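Long-range contact in encapsulated ferritin-like protein (Haliangium ochraceum, PDB 5N5F), which oxidises ferrous to ferric iron as a ferritin-like ferroxidase cargo of an encapsulin nanocompartment, this chain being its N-terminal domain that assembles into a decameric ring: residues B[21-35]-B[58-72]. Residues are numbered along the deposited sequence; the frame is centred on the assembly and turned at random.
Sequences MHRALVTLIEELEAV and KNEEVEHAMMTLEWI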
# COMPACT_ATOMS: atom_id res chain seq x y z
N MET B 21 9.92 20.31 10.84
CA MET B 21 9.68 20.55 9.42
C MET B 21 8.96 19.37 8.78
O MET B 21 8.12 19.55 7.90
CB MET B 21 11.00 20.83 8.71
CG MET B 21 10.86 21.41 7.32
SD MET B 21 10.02 23.01 7.27
CE MET B 21 10.88 23.93 8.55
N HIS B 22 9.31 18.15 9.20
CA HIS B 22 8.60 16.97 8.71
C HIS B 22 7.12 17.05 9.06
O HIS B 22 6.26 16.86 8.19
CB HIS B 22 9.24 15.71 9.31
CG HIS B 22 8.38 14.49 9.22
ND1 HIS B 22 8.09 13.87 8.02
CD2 HIS B 22 7.75 13.77 10.18
CE1 HIS B 22 7.31 12.82 8.25
NE2 HIS B 22 7.09 12.74 9.55
N ARG B 23 6.80 17.33 10.32
CA ARG B 23 5.40 17.44 10.72
C ARG B 23 4.66 18.48 9.90
O ARG B 23 3.51 18.26 9.49
CB ARG B 23 5.31 17.77 12.22
CG ARG B 23 5.88 16.69 13.12
CD ARG B 23 5.73 17.02 14.59
NE ARG B 23 6.25 15.94 15.43
CZ ARG B 23 7.47 15.89 15.96
NH1 ARG B 23 8.34 16.87 15.76
NH2 ARG B 23 7.82 14.85 16.70
N ALA B 24 5.31 19.61 9.61
CA ALA B 24 4.65 20.65 8.83
C ALA B 24 4.51 20.24 7.37
O ALA B 24 3.46 20.47 6.76
CB ALA B 24 5.42 21.96 8.95
N LEU B 25 5.55 19.63 6.80
CA LEU B 25 5.48 19.24 5.39
C LEU B 25 4.42 18.16 5.15
O LEU B 25 3.71 18.20 4.14
CB LEU B 25 6.86 18.77 4.91
CG LEU B 25 7.88 19.88 4.66
CD1 LEU B 25 9.29 19.32 4.44
CD2 LEU B 25 7.46 20.73 3.47
N VAL B 26 4.29 17.20 6.07
CA VAL B 26 3.26 16.19 5.86
C VAL B 26 1.88 16.81 6.00
O VAL B 26 0.94 16.41 5.29
CB VAL B 26 3.44 15.00 6.83
CG1 VAL B 26 4.79 14.34 6.60
CG2 VAL B 26 3.28 15.43 8.28
N THR B 27 1.73 17.81 6.87
CA THR B 27 0.44 18.47 7.02
C THR B 27 0.09 19.26 5.76
O THR B 27 -1.03 19.17 5.25
CB THR B 27 0.45 19.39 8.24
OG1 THR B 27 0.76 18.62 9.42
CG2 THR B 27 -0.90 20.07 8.43
N LEU B 28 1.05 20.04 5.25
CA LEU B 28 0.83 20.74 3.99
C LEU B 28 0.47 19.76 2.88
O LEU B 28 -0.46 20.00 2.10
CB LEU B 28 2.07 21.55 3.62
CG LEU B 28 2.08 22.24 2.25
CD1 LEU B 28 0.83 23.09 2.05
CD2 LEU B 28 3.33 23.09 2.09
N ILE B 29 1.19 18.64 2.81
CA ILE B 29 0.90 17.62 1.80
C ILE B 29 -0.53 17.11 1.96
O ILE B 29 -1.29 17.03 0.98
CB ILE B 29 1.92 16.48 1.89
CG1 ILE B 29 3.26 16.93 1.29
CG2 ILE B 29 1.42 15.22 1.17
CD1 ILE B 29 4.43 16.03 1.62
N GLU B 30 -0.92 16.77 3.18
CA GLU B 30 -2.27 16.24 3.40
C GLU B 30 -3.33 17.26 3.02
O GLU B 30 -4.38 16.90 2.47
CB GLU B 30 -2.43 15.81 4.86
CG GLU B 30 -1.60 14.61 5.24
CD GLU B 30 -1.53 14.40 6.74
OE1 GLU B 30 -2.27 15.10 7.47
OE2 GLU B 30 -0.74 13.54 7.18
N GLU B 31 -3.08 18.54 3.31
CA GLU B 31 -4.05 19.57 2.95
C GLU B 31 -4.13 19.75 1.44
O GLU B 31 -5.22 19.91 0.89
CB GLU B 31 -3.69 20.88 3.66
CG GLU B 31 -3.96 20.84 5.16
CD GLU B 31 -3.08 21.78 5.97
OE1 GLU B 31 -2.10 22.32 5.42
OE2 GLU B 31 -3.38 21.97 7.17
N LEU B 32 -2.99 19.70 0.75
CA LEU B 32 -3.01 19.79 -0.70
C LEU B 32 -3.71 18.60 -1.33
O LEU B 32 -4.36 18.74 -2.38
CB LEU B 32 -1.58 19.91 -1.25
CG LEU B 32 -0.85 21.22 -0.89
CD1 LEU B 32 0.59 21.14 -1.33
CD2 LEU B 32 -1.54 22.42 -1.53
N GLU B 33 -3.61 17.42 -0.72
CA GLU B 33 -4.33 16.26 -1.24
C GLU B 33 -5.84 16.45 -1.10
O GLU B 33 -6.60 16.12 -2.01
CB GLU B 33 -3.87 14.99 -0.52
CG GLU B 33 -2.45 14.59 -0.90
CD GLU B 33 -1.94 13.38 -0.13
OE1 GLU B 33 -2.65 12.91 0.79
OE2 GLU B 33 -0.83 12.90 -0.45
N ALA B 34 -6.28 17.01 0.03
CA ALA B 34 -7.69 17.32 0.20
C ALA B 34 -8.18 18.29 -0.88
O ALA B 34 -9.31 18.16 -1.37
CB ALA B 34 -7.93 17.92 1.59
N VAL B 35 -7.34 19.26 -1.26
CA VAL B 35 -7.72 20.22 -2.29
C VAL B 35 -7.97 19.51 -3.62
O VAL B 35 -8.94 19.82 -4.33
CB VAL B 35 -6.64 21.31 -2.42
CG1 VAL B 35 -6.92 22.23 -3.62
CG2 VAL B 35 -6.56 22.13 -1.14
N LYS B 58 -13.12 22.56 0.68
CA LYS B 58 -11.92 22.61 -0.14
C LYS B 58 -11.19 23.93 0.06
O LYS B 58 -9.97 23.96 0.28
CB LYS B 58 -12.28 22.42 -1.61
CG LYS B 58 -11.13 22.63 -2.58
CD LYS B 58 -11.60 22.84 -4.01
CE LYS B 58 -10.68 23.81 -4.74
NZ LYS B 58 -10.82 23.74 -6.22
N ASN B 59 -11.93 25.04 -0.01
CA ASN B 59 -11.33 26.35 0.09
C ASN B 59 -10.69 26.57 1.46
O ASN B 59 -9.66 27.25 1.56
CB ASN B 59 -12.38 27.43 -0.20
CG ASN B 59 -12.79 27.44 -1.66
OD1 ASN B 59 -12.11 26.86 -2.51
ND2 ASN B 59 -13.89 28.12 -1.95
N GLU B 60 -11.28 26.02 2.52
CA GLU B 60 -10.64 26.11 3.83
C GLU B 60 -9.41 25.23 3.91
O GLU B 60 -8.48 25.55 4.66
CB GLU B 60 -11.65 25.76 4.93
CG GLU B 60 -12.80 26.75 5.02
CD GLU B 60 -13.58 26.64 6.32
OE1 GLU B 60 -13.33 25.70 7.10
OE2 GLU B 60 -14.45 27.51 6.56
N GLU B 61 -9.37 24.13 3.16
CA GLU B 61 -8.14 23.34 3.10
C GLU B 61 -7.01 24.13 2.46
O GLU B 61 -5.86 24.05 2.89
CB GLU B 61 -8.38 22.03 2.33
CG GLU B 61 -9.41 21.10 2.97
CD GLU B 61 -9.10 20.81 4.43
OE1 GLU B 61 -7.97 20.39 4.74
OE2 GLU B 61 -10.00 21.01 5.27
N VAL B 62 -7.32 24.92 1.42
CA VAL B 62 -6.33 25.83 0.85
C VAL B 62 -5.82 26.77 1.93
O VAL B 62 -4.61 26.97 2.08
CB VAL B 62 -6.92 26.60 -0.34
CG1 VAL B 62 -5.90 27.61 -0.90
CG2 VAL B 62 -7.37 25.66 -1.43
N GLU B 63 -6.74 27.37 2.69
CA GLU B 63 -6.34 28.30 3.75
C GLU B 63 -5.43 27.61 4.76
O GLU B 63 -4.47 28.21 5.26
CB GLU B 63 -7.58 28.87 4.44
CG GLU B 63 -7.27 29.89 5.52
CD GLU B 63 -8.50 30.65 5.99
OE1 GLU B 63 -9.62 30.25 5.62
OE2 GLU B 63 -8.34 31.65 6.72
N HIS B 64 -5.72 26.35 5.08
CA HIS B 64 -4.87 25.61 6.01
C HIS B 64 -3.49 25.38 5.40
O HIS B 64 -2.47 25.50 6.10
CB HIS B 64 -5.53 24.28 6.37
CG HIS B 64 -6.81 24.44 7.14
ND1 HIS B 64 -7.56 23.36 7.55
CD2 HIS B 64 -7.47 25.54 7.56
CE1 HIS B 64 -8.63 23.79 8.20
NE2 HIS B 64 -8.59 25.11 8.22
N ALA B 65 -3.44 25.06 4.11
CA ALA B 65 -2.16 24.83 3.43
C ALA B 65 -1.29 26.08 3.46
O ALA B 65 -0.08 26.00 3.72
CB ALA B 65 -2.41 24.39 1.99
N MET B 66 -1.87 27.25 3.19
CA MET B 66 -1.09 28.48 3.13
C MET B 66 -0.70 28.96 4.52
O MET B 66 0.33 29.62 4.68
CB MET B 66 -1.87 29.55 2.38
CG MET B 66 -2.19 29.18 0.93
SD MET B 66 -0.73 28.81 -0.08
CE MET B 66 -0.60 27.03 0.07
N MET B 67 -1.51 28.65 5.54
CA MET B 67 -1.08 28.89 6.92
C MET B 67 0.15 28.05 7.25
O MET B 67 1.14 28.56 7.79
CB MET B 67 -2.22 28.56 7.89
CG MET B 67 -3.37 29.55 7.87
SD MET B 67 -4.84 28.94 8.74
CE MET B 67 -4.20 28.73 10.39
N THR B 68 0.10 26.76 6.92
CA THR B 68 1.24 25.88 7.17
C THR B 68 2.46 26.33 6.38
O THR B 68 3.59 26.31 6.88
CB THR B 68 0.88 24.44 6.82
OG1 THR B 68 -0.31 24.04 7.54
CG2 THR B 68 2.02 23.50 7.18
N LEU B 69 2.26 26.73 5.12
CA LEU B 69 3.38 27.12 4.28
C LEU B 69 4.07 28.36 4.84
O LEU B 69 5.30 28.45 4.82
CB LEU B 69 2.91 27.36 2.84
CG LEU B 69 3.96 27.80 1.82
CD1 LEU B 69 5.14 26.81 1.73
CD2 LEU B 69 3.32 27.97 0.46
N GLU B 70 3.29 29.31 5.35
CA GLU B 70 3.88 30.49 5.96
C GLU B 70 4.71 30.12 7.19
O GLU B 70 5.76 30.72 7.44
CB GLU B 70 2.79 31.50 6.34
CG GLU B 70 3.29 32.73 7.10
CD GLU B 70 4.29 33.57 6.31
OE1 GLU B 70 4.52 33.26 5.12
OE2 GLU B 70 4.83 34.54 6.88
N TRP B 71 4.26 29.14 7.97
CA TRP B 71 5.07 28.67 9.08
C TRP B 71 6.39 28.10 8.58
O TRP B 71 7.46 28.40 9.13
CB TRP B 71 4.31 27.63 9.90
CG TRP B 71 5.05 27.22 11.13
CD1 TRP B 71 4.88 27.70 12.39
CD2 TRP B 71 6.08 26.23 11.22
NE1 TRP B 71 5.74 27.08 13.26
CE2 TRP B 71 6.49 26.17 12.57
CE3 TRP B 71 6.70 25.38 10.29
CZ2 TRP B 71 7.49 25.30 13.01
CZ3 TRP B 71 7.69 24.52 10.74
CH2 TRP B 71 8.07 24.49 12.08
N ILE B 72 6.34 27.29 7.52
CA ILE B 72 7.56 26.75 6.93
C ILE B 72 8.46 27.88 6.46
O ILE B 72 9.68 27.86 6.67
CB ILE B 72 7.20 25.79 5.78
CG1 ILE B 72 6.49 24.56 6.33
CG2 ILE B 72 8.45 25.39 4.99
CD1 ILE B 72 5.93 23.65 5.27
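Leu28 and Ile72 are two of the bumps that lock helix 16-44 to helix 48-75. The helices form an antiparallel hairpin, and the segment axes approach to 8.5 Å at 157°. Leu28 drops into a hollow walled by Ala65, Thr68, Leu69 and Ile72. Its CG lies anti to the backbone N (chi1 174°), which swings CD1 onto Ala65. The fit is tight, with Leu28 CD1 3.5 Å from Ala65 CB. In return, Ile72 fills the hollow between Met21, Ala24, Leu25 and Leu28. Met21 bends at chi2 and chi3 to lay SD 3.7 Å from Ile72 CG2, and its CE reaches CZ3 of Trp71. Trp71 NE1 is hydrogen-bonded to Glu47 of a neighbouring subunit. Thr68 is a further knob, set among Ala24, Thr27, Leu28 and Glu31. Thr68 CG2 rests 3.4 Å from Ala24 O. At the other end, Val35 CG2 meets Val62 CG2 at 3.6 Å, and Ala34 CB packs on Glu61 CG.

Glu31 is the charged knob, sitting among Glu61, His64, Ala65 and Thr68. The extended chain of Glu31 lays OE2 3.3 Å from His64 CB. Thr68 OG1 lies 3.3 Å from Glu31 OE1 and also near His64 O, and its proton could serve either. Glu31, Glu61 and His64 probably bind iron, as in related proteins. With an alanine for Glu31, the hollow would probably be left underfilled and the iron site short of a ligand. The neighbouring carboxylates stay apart, with Glu31 OE2 5.4 Å from Glu61 OE1. His64 NE2 is hydrogen-bonded to Glu60 OE1 of the same neighbouring subunit. Acid and imidazole groups thus gather on one side of a largely apolar seam, consistent with a ferroxidase site built where subunits meet.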